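Local coordinates for protein beta-agarase B (Zobellia galactanivorans, PDB 1O4Z) that hydrolyses the beta-1,4-linkages between galactose and 3,6-anhydro-galactose in agarose, cutting the chain at random with retention of the anomeric configuration, at residues I288-E293 with N323-D328; S157-L162 with I170-A175. All coordinates share one frame; numbering follows the deposited sequence.

How the interactions relate
Interactions 1 and 2, their centres about 9 Å apart, share a sheet in which strands 286-293 and 156-163 are neighbours. Backbone contacts join them: Ile289 N lies 2.8 Å from Trp160 O and Asn291 O lies 3.0 Å from Asp158 N, both probable hydrogen bonds. Interaction 2 carries Glu174, the proton donor by similarity, and Asp171, whose carboxylate lies close to that of Glu169, the nucleophile by similarity. Interaction 1 packs the buried face of the same sheet onto strand 324-337, while its other face offers the substrate-binding Glu293 to the cleft. There Glu293 CD comes within 3.4 Å of Asp158 OD2, and the side chain of Asn291 is about 8 Å from that of Glu174.

Interaction 1 (I288-E293 with N323-D328); sequences IIINTE and NTFGVD. With NA (sodium ion), chain I.
No hydrogen bond joins segments 288-293 and 323-328; instead the ring of Phe325 reaches across to the backbone carbonyl of Asn291. With CG anti to the backbone N (chi1 -175°), the ring leans across the gap until its CD2 is 3.7 Å from Asn291 O. The ring meets this oxygen and two methyl groups obliquely. Thr292 supplies one, its CG2 lying 3.6 Å from Phe325 CB, and the threonine and phenylalanine side chains run past one another head to tail. Ile290 supplies the other, approaching at about a right angle with CG2 3.8 Å from Phe325 CE2. The same CG2 also touches Val327 CG2 at 3.9 Å, and that valine methyl sits over one face of the Phe325 ring, offset toward its rim. Leu114 and Met116 of strand 113-120 pack on Ile290, and Met151 lies against both Thr292 and Phe325.

The outer sides of both strands serve other sites. Asn291 points away from the contact, and its ND2 donates a hydrogen bond of 2.7 Å to the anti lone pair of Glu293 OE2, a link that would restrain the carboxylate of this substrate-binding residue. At the far end, Asp328 binds the sodium ion through both OD1 (2.3 Å) and its backbone O (2.4 Å); Asn68 and Gly112 contribute their carbonyl oxygens.

Nearly antiparallel at 161°, with axes 8.4 Å apart, the two strands face each other across the hydrophobic core of the beta-sandwich, the jelly-roll fold of glycoside hydrolase family 16.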
ATOM      1  N   ILE B 288       9.233  -1.165 -16.967  1.00 17.42           N
ATOM      2  CA  ILE B 288      10.573  -0.604 -17.024  1.00 17.35           C
ATOM      3  C   ILE B 288      10.739   0.069 -18.372  1.00 16.94           C
ATOM      4  O   ILE B 288      10.481  -0.540 -19.406  1.00 17.31           O
ATOM      5  CB  ILE B 288      11.670  -1.704 -16.892  1.00 17.72           C
ATOM      6  CG1 ILE B 288      11.469  -2.522 -15.607  1.00 18.16           C
ATOM      7  CG2 ILE B 288      13.063  -1.038 -16.923  1.00 17.34           C
ATOM      8  CD1 ILE B 288      12.485  -3.652 -15.412  1.00 18.92           C
ATOM      9  N   ILE B 289      11.186   1.312 -18.360  1.00 16.51           N
ATOM     10  CA  ILE B 289      11.390   2.083 -19.580  1.00 16.30           C
ATOM     11  C   ILE B 289      12.801   2.647 -19.606  1.00 16.08           C
ATOM     12  O   ILE B 289      13.289   3.180 -18.617  1.00 15.42           O
ATOM     13  CB  ILE B 289      10.359   3.227 -19.680  1.00 16.79           C
ATOM     14  CG1 ILE B 289       8.942   2.659 -19.696  1.00 17.82           C
ATOM     15  CG2 ILE B 289      10.602   4.056 -20.952  1.00 16.89           C
ATOM     16  CD1 ILE B 289       7.891   3.638 -19.296  1.00 20.02           C
ATOM     17  N   ILE B 290      13.466   2.495 -20.742  1.00 16.17           N
ATOM     18  CA  ILE B 290      14.763   3.100 -20.954  1.00 16.15           C
ATOM     19  C   ILE B 290      14.657   3.899 -22.240  1.00 16.47           C
ATOM     20  O   ILE B 290      14.292   3.356 -23.281  1.00 16.47           O
ATOM     21  CB  ILE B 290      15.870   2.026 -21.054  1.00 16.40           C
ATOM     22  CG1 ILE B 290      15.918   1.142 -19.816  1.00 15.51           C
ATOM     23  CG2 ILE B 290      17.235   2.661 -21.255  1.00 16.69           C
ATOM     24  CD1 ILE B 290      16.749  -0.168 -20.033  1.00 15.87           C
ATOM     25  N   ASN B 291      14.948   5.191 -22.161  1.00 16.28           N
ATOM     26  CA  ASN B 291      14.849   6.058 -23.319  1.00 16.26           C
ATOM     27  C   ASN B 291      15.760   7.281 -23.238  1.00 16.38           C
ATOM     28  O   ASN B 291      16.507   7.461 -22.284  1.00 16.29           O
ATOM     29  CB  ASN B 291      13.383   6.494 -23.557  1.00 16.54           C
ATOM     30  CG  ASN B 291      12.893   7.560 -22.567  1.00 15.66           C
ATOM     31  OD1 ASN B 291      13.673   8.314 -21.987  1.00 17.12           O
ATOM     32  ND2 ASN B 291      11.591   7.626 -22.394  1.00 13.37           N
ATOM     33  N   THR B 292      15.707   8.104 -24.276  1.00 16.37           N
ATOM     34  CA  THR B 292      16.172   9.475 -24.177  1.00 16.45           C
ATOM     35  C   THR B 292      14.984  10.342 -24.540  1.00 16.79           C
ATOM     36  O   THR B 292      14.042   9.860 -25.164  1.00 16.14           O
ATOM     37  CB  THR B 292      17.413   9.763 -25.085  1.00 16.42           C
ATOM     38  OG1 THR B 292      17.076   9.638 -26.478  1.00 16.01           O
ATOM     39  CG2 THR B 292      18.524   8.736 -24.849  1.00 15.63           C
ATOM     40  N   GLU B 293      15.013  11.599 -24.103  1.00 16.85           N
ATOM     41  CA  GLU B 293      13.894  12.514 -24.303  1.00 17.42           C
ATOM     42  C   GLU B 293      14.350  13.963 -24.460  1.00 17.67           C
ATOM     43  O   GLU B 293      15.226  14.433 -23.744  1.00 17.56           O
ATOM     44  CB  GLU B 293      12.928  12.445 -23.116  1.00 17.21           C
ATOM     45  CG  GLU B 293      12.088  11.192 -23.037  1.00 17.88           C
ATOM     46  CD  GLU B 293      11.294  11.117 -21.746  1.00 19.06           C
ATOM     47  OE1 GLU B 293      11.160  12.166 -21.076  1.00 20.00           O
ATOM     48  OE2 GLU B 293      10.813  10.006 -21.399  1.00 18.24           O
ATOM     49  N   ASN B 323      25.331  11.735 -28.619  1.00 19.61           N
ATOM     50  CA  ASN B 323      23.895  11.482 -28.583  1.00 19.07           C
ATOM     51  C   ASN B 323      23.524  10.007 -28.658  1.00 18.53           C
ATOM     52  O   ASN B 323      22.466   9.655 -29.169  1.00 18.04           O
ATOM     53  CB  ASN B 323      23.202  12.279 -29.685  1.00 18.70           C
ATOM     54  CG  ASN B 323      23.484  13.739 -29.576  1.00 19.39           C
ATOM     55  OD1 ASN B 323      22.819  14.471 -28.801  1.00 19.96           O
ATOM     56  ND2 ASN B 323      24.501  14.197 -30.315  1.00 17.46           N
ATOM     57  N   THR B 324      24.391   9.162 -28.112  1.00 18.62           N
ATOM     58  CA  THR B 324      24.128   7.735 -27.971  1.00 18.43           C
ATOM     59  C   THR B 324      24.164   7.357 -26.495  1.00 18.28           C
ATOM     60  O   THR B 324      25.164   7.535 -25.818  1.00 18.34           O
ATOM     61  CB  THR B 324      25.170   6.931 -28.772  1.00 18.48           C
ATOM     62  OG1 THR B 324      24.982   7.189 -30.164  1.00 19.49           O
ATOM     63  CG2 THR B 324      24.951   5.444 -28.650  1.00 17.11           C
ATOM     64  N   PHE B 325      23.032   6.892 -25.994  1.00 18.68           N
ATOM     65  CA  PHE B 325      22.891   6.434 -24.619  1.00 18.47           C
ATOM     66  C   PHE B 325      23.204   4.956 -24.615  1.00 18.40           C
ATOM     67  O   PHE B 325      22.662   4.207 -25.398  1.00 18.72           O
ATOM     68  CB  PHE B 325      21.456   6.703 -24.139  1.00 18.69           C
ATOM     69  CG  PHE B 325      21.187   6.387 -22.685  1.00 18.38           C
ATOM     70  CD1 PHE B 325      22.141   6.579 -21.702  1.00 19.57           C
ATOM     71  CD2 PHE B 325      19.923   5.937 -22.299  1.00 18.89           C
ATOM     72  CE1 PHE B 325      21.853   6.294 -20.356  1.00 19.65           C
ATOM     73  CE2 PHE B 325      19.618   5.667 -20.970  1.00 17.18           C
ATOM     74  CZ  PHE B 325      20.582   5.836 -19.998  1.00 18.76           C
ATOM     75  N   GLY B 326      24.108   4.553 -23.739  1.00 18.58           N
ATOM     76  CA  GLY B 326      24.504   3.164 -23.604  1.00 18.66           C
ATOM     77  C   GLY B 326      24.150   2.587 -22.242  1.00 18.56           C
ATOM     78  O   GLY B 326      24.417   3.203 -21.213  1.00 18.42           O
ATOM     79  N   VAL B 327      23.547   1.407 -22.251  1.00 18.40           N
ATOM     80  CA  VAL B 327      23.232   0.666 -21.043  1.00 18.63           C
ATOM     81  C   VAL B 327      23.878  -0.701 -21.161  1.00 18.64           C
ATOM     82  O   VAL B 327      23.489  -1.511 -22.000  1.00 18.47           O
ATOM     83  CB  VAL B 327      21.702   0.499 -20.836  1.00 18.72           C
ATOM     84  CG1 VAL B 327      21.421  -0.396 -19.615  1.00 18.37           C
ATOM     85  CG2 VAL B 327      21.017   1.887 -20.680  1.00 18.50           C
ATOM     86  N   ASP B 328      24.879  -0.951 -20.326  1.00 18.99           N
ATOM     87  CA  ASP B 328      25.585  -2.230 -20.319  1.00 19.01           C
ATOM     88  C   ASP B 328      24.668  -3.335 -19.786  1.00 18.93           C
ATOM     89  O   ASP B 328      24.612  -4.419 -20.345  1.00 18.79           O
ATOM     90  CB  ASP B 328      26.854  -2.100 -19.475  1.00 19.46           C
ATOM     91  CG  ASP B 328      27.711  -3.367 -19.456  1.00 20.57           C
ATOM     92  OD1 ASP B 328      27.542  -4.267 -20.308  1.00 20.79           O
ATOM     93  OD2 ASP B 328      28.597  -3.532 -18.598  1.00 22.16           O
TER
HETATM   94 NA    NA I1005      26.174  -5.898 -21.288  1.00 25.41          NA

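Interaction 2 (S157-L162 with I170-A175); sequences SDVWLL and IDILEA
Val159 O receives two N-H groups from segment 170-175, the mark of a classic beta bulge in this antiparallel hairpin, the bulged form of the family 16 ExDxxE catalytic motif, here Glu169, Asp171 and Glu174. Leu173 N approaches in the carbonyl plane at 3.0 Å, whereas the bond from Ile172 N is weak. Regular backbone pairing joins Ser157 to Ala175 and Leu161 to Ile170.

Apolar contacts fill the face bearing Val159, Leu161, Ile170 and Leu173. Val159 CG2 lies 4.1 Å from Leu173 CD2, and the bulge residue Ile172 brings CD1 to 4.1 Å from Leu161 CG. Trp236 and Phe325 are among the residues that pack against this side.

Acidic groups gather on the other face, beside the cleft. Trp160 and Asp171 run alongside each other in the same direction, with Asp171 OD1 3.5 Å from Trp160 CB and the ring and carboxylate planes 54° apart. Asp171 OD1 also lies close to Glu169, the probable nucleophile. Glu174, the probable proton donor, is hydrogen-bonded through OE1 to His196 ND1. With chi1 171°, Glu174 CG turns from its own N toward Asp158 OD1, 3.6 Å away, which also lies 4.1 Å from Glu174 OE2, the carboxylate planes 77° apart.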
ATOM      1  N   SER B 157      18.814  11.385 -20.469  1.00 15.31           N
ATOM      2  CA  SER B 157      19.130   9.957 -20.488  1.00 15.16           C
ATOM      3  C   SER B 157      18.329   9.364 -19.319  1.00 15.47           C
ATOM      4  O   SER B 157      18.479   9.810 -18.174  1.00 15.79           O
ATOM      5  CB  SER B 157      20.624   9.768 -20.306  1.00 14.82           C
ATOM      6  OG  SER B 157      21.352  10.443 -21.317  1.00 14.53           O
ATOM      7  N   ASP B 158      17.437   8.414 -19.615  1.00 15.53           N
ATOM      8  CA  ASP B 158      16.450   7.953 -18.641  1.00 15.76           C
ATOM      9  C   ASP B 158      16.399   6.442 -18.497  1.00 15.54           C
ATOM     10  O   ASP B 158      16.404   5.714 -19.492  1.00 15.09           O
ATOM     11  CB  ASP B 158      15.022   8.402 -18.995  1.00 16.09           C
ATOM     12  CG  ASP B 158      14.923   9.871 -19.323  1.00 17.37           C
ATOM     13  OD1 ASP B 158      15.437  10.684 -18.522  1.00 18.05           O
ATOM     14  OD2 ASP B 158      14.330  10.289 -20.359  1.00 17.33           O
ATOM     15  N   VAL B 159      16.338   6.007 -17.238  1.00 15.49           N
ATOM     16  CA  VAL B 159      15.897   4.677 -16.850  1.00 15.29           C
ATOM     17  C   VAL B 159      14.847   4.891 -15.784  1.00 15.11           C
ATOM     18  O   VAL B 159      15.119   5.463 -14.740  1.00 15.17           O
ATOM     19  CB  VAL B 159      17.026   3.824 -16.252  1.00 15.64           C
ATOM     20  CG1 VAL B 159      16.512   2.377 -15.964  1.00 15.71           C
ATOM     21  CG2 VAL B 159      18.226   3.808 -17.179  1.00 14.93           C
ATOM     22  N   TRP B 160      13.635   4.439 -16.048  1.00 15.20           N
ATOM     23  CA  TRP B 160      12.515   4.742 -15.181  1.00 15.03           C
ATOM     24  C   TRP B 160      11.450   3.665 -15.209  1.00 15.71           C
ATOM     25  O   TRP B 160      11.540   2.705 -15.981  1.00 15.53           O
ATOM     26  CB  TRP B 160      11.945   6.125 -15.490  1.00 15.12           C
ATOM     27  CG  TRP B 160      11.552   6.378 -16.901  1.00 14.46           C
ATOM     28  CD1 TRP B 160      12.336   6.281 -18.010  1.00 14.26           C
ATOM     29  CD2 TRP B 160      10.267   6.784 -17.357  1.00 14.69           C
ATOM     30  NE1 TRP B 160      11.621   6.621 -19.133  1.00 13.59           N
ATOM     31  CE2 TRP B 160      10.343   6.923 -18.762  1.00 15.23           C
ATOM     32  CE3 TRP B 160       9.050   7.035 -16.725  1.00 13.25           C
ATOM     33  CZ2 TRP B 160       9.252   7.308 -19.535  1.00 16.89           C
ATOM     34  CZ3 TRP B 160       7.982   7.417 -17.476  1.00 15.96           C
ATOM     35  CH2 TRP B 160       8.083   7.564 -18.876  1.00 15.88           C
ATOM     36  N   LEU B 161      10.477   3.826 -14.311  1.00 15.82           N
ATOM     37  CA  LEU B 161       9.379   2.905 -14.116  1.00 15.82           C
ATOM     38  C   LEU B 161       8.073   3.682 -14.223  1.00 15.93           C
ATOM     39  O   LEU B 161       7.987   4.818 -13.765  1.00 15.59           O
ATOM     40  CB  LEU B 161       9.461   2.264 -12.734  1.00 15.93           C
ATOM     41  CG  LEU B 161      10.786   1.611 -12.367  1.00 16.03           C
ATOM     42  CD1 LEU B 161      10.725   1.050 -10.936  1.00 17.39           C
ATOM     43  CD2 LEU B 161      11.125   0.528 -13.328  1.00 15.68           C
ATOM     44  N   LEU B 162       7.053   3.063 -14.804  1.00 16.03           N
ATOM     45  CA  LEU B 162       5.777   3.730 -15.014  1.00 16.56           C
ATOM     46  C   LEU B 162       4.631   2.737 -14.980  1.00 16.55           C
ATOM     47  O   LEU B 162       4.665   1.715 -15.675  1.00 16.46           O
ATOM     48  CB  LEU B 162       5.793   4.448 -16.372  1.00 16.81           C
ATOM     49  CG  LEU B 162       4.567   5.279 -16.795  1.00 17.67           C
ATOM     50  CD1 LEU B 162       4.375   6.501 -15.873  1.00 17.44           C
ATOM     51  CD2 LEU B 162       4.658   5.713 -18.289  1.00 16.12           C
ATOM     52  N   ILE B 170       8.509   6.070 -11.107  1.00 15.26           N
ATOM     53  CA  ILE B 170       9.751   6.129 -10.336  1.00 15.35           C
ATOM     54  C   ILE B 170      10.930   6.318 -11.281  1.00 15.41           C
ATOM     55  O   ILE B 170      11.189   5.500 -12.157  1.00 15.50           O
ATOM     56  CB  ILE B 170       9.932   4.871  -9.462  1.00 15.14           C
ATOM     57  CG1 ILE B 170       8.742   4.708  -8.496  1.00 14.55           C
ATOM     58  CG2 ILE B 170      11.252   4.950  -8.704  1.00 15.13           C
ATOM     59  CD1 ILE B 170       8.663   3.345  -7.823  1.00 15.07           C
ATOM     60  N   ASP B 171      11.642   7.418 -11.098  1.00 15.74           N
ATOM     61  CA  ASP B 171      12.793   7.746 -11.930  1.00 15.71           C
ATOM     62  C   ASP B 171      14.095   7.330 -11.249  1.00 15.58           C
ATOM     63  O   ASP B 171      14.519   7.941 -10.273  1.00 15.97           O
ATOM     64  CB  ASP B 171      12.787   9.237 -12.233  1.00 15.68           C
ATOM     65  CG  ASP B 171      11.474   9.695 -12.840  1.00 17.36           C
ATOM     66  OD1 ASP B 171      10.973   9.013 -13.770  1.00 19.15           O
ATOM     67  OD2 ASP B 171      10.858  10.707 -12.444  1.00 19.48           O
ATOM     68  N   ILE B 172      14.710   6.276 -11.772  1.00 15.48           N
ATOM     69  CA  ILE B 172      15.962   5.746 -11.240  1.00 15.33           C
ATOM     70  C   ILE B 172      17.120   6.626 -11.713  1.00 15.43           C
ATOM     71  O   ILE B 172      18.017   6.956 -10.940  1.00 14.97           O
ATOM     72  CB  ILE B 172      16.153   4.270 -11.689  1.00 14.98           C
ATOM     73  CG1 ILE B 172      14.942   3.433 -11.261  1.00 14.93           C
ATOM     74  CG2 ILE B 172      17.403   3.648 -11.083  1.00 14.17           C
ATOM     75  CD1 ILE B 172      14.827   2.097 -11.961  1.00 15.15           C
ATOM     76  N   LEU B 173      17.087   6.985 -12.995  1.00 15.64           N
ATOM     77  CA  LEU B 173      18.070   7.875 -13.613  1.00 15.75           C
ATOM     78  C   LEU B 173      17.384   8.823 -14.591  1.00 15.99           C
ATOM     79  O   LEU B 173      16.776   8.375 -15.578  1.00 15.97           O
ATOM     80  CB  LEU B 173      19.109   7.071 -14.382  1.00 16.08           C
ATOM     81  CG  LEU B 173      20.026   7.831 -15.354  1.00 16.59           C
ATOM     82  CD1 LEU B 173      21.015   8.673 -14.557  1.00 17.41           C
ATOM     83  CD2 LEU B 173      20.764   6.855 -16.246  1.00 16.58           C
ATOM     84  N   GLU B 174      17.494  10.120 -14.324  1.00 15.90           N
ATOM     85  CA  GLU B 174      17.106  11.147 -15.289  1.00 16.38           C
ATOM     86  C   GLU B 174      18.211  12.191 -15.263  1.00 16.33           C
ATOM     87  O   GLU B 174      18.398  12.857 -14.255  1.00 16.28           O
ATOM     88  CB  GLU B 174      15.740  11.759 -14.931  1.00 17.12           C
ATOM     89  CG  GLU B 174      15.357  12.991 -15.753  1.00 17.62           C
ATOM     90  CD  GLU B 174      13.910  13.427 -15.565  1.00 19.71           C
ATOM     91  OE1 GLU B 174      13.475  13.628 -14.402  1.00 21.00           O
ATOM     92  OE2 GLU B 174      13.202  13.591 -16.590  1.00 20.62           O
ATOM     93  N   ALA B 175      18.970  12.302 -16.347  1.00 16.22           N
ATOM     94  CA  ALA B 175      20.194  13.109 -16.339  1.00 16.03           C
ATOM     95  C   ALA B 175      20.431  13.764 -17.676  1.00 15.93           C
ATOM     96  O   ALA B 175      20.259  13.141 -18.715  1.00 16.00           O
ATOM     97  CB  ALA B 175      21.389  12.249 -15.971  1.00 16.04           C
TER
HETATM   98  O   HOH W   1      21.770  12.904 -21.209  1.00 14.89           O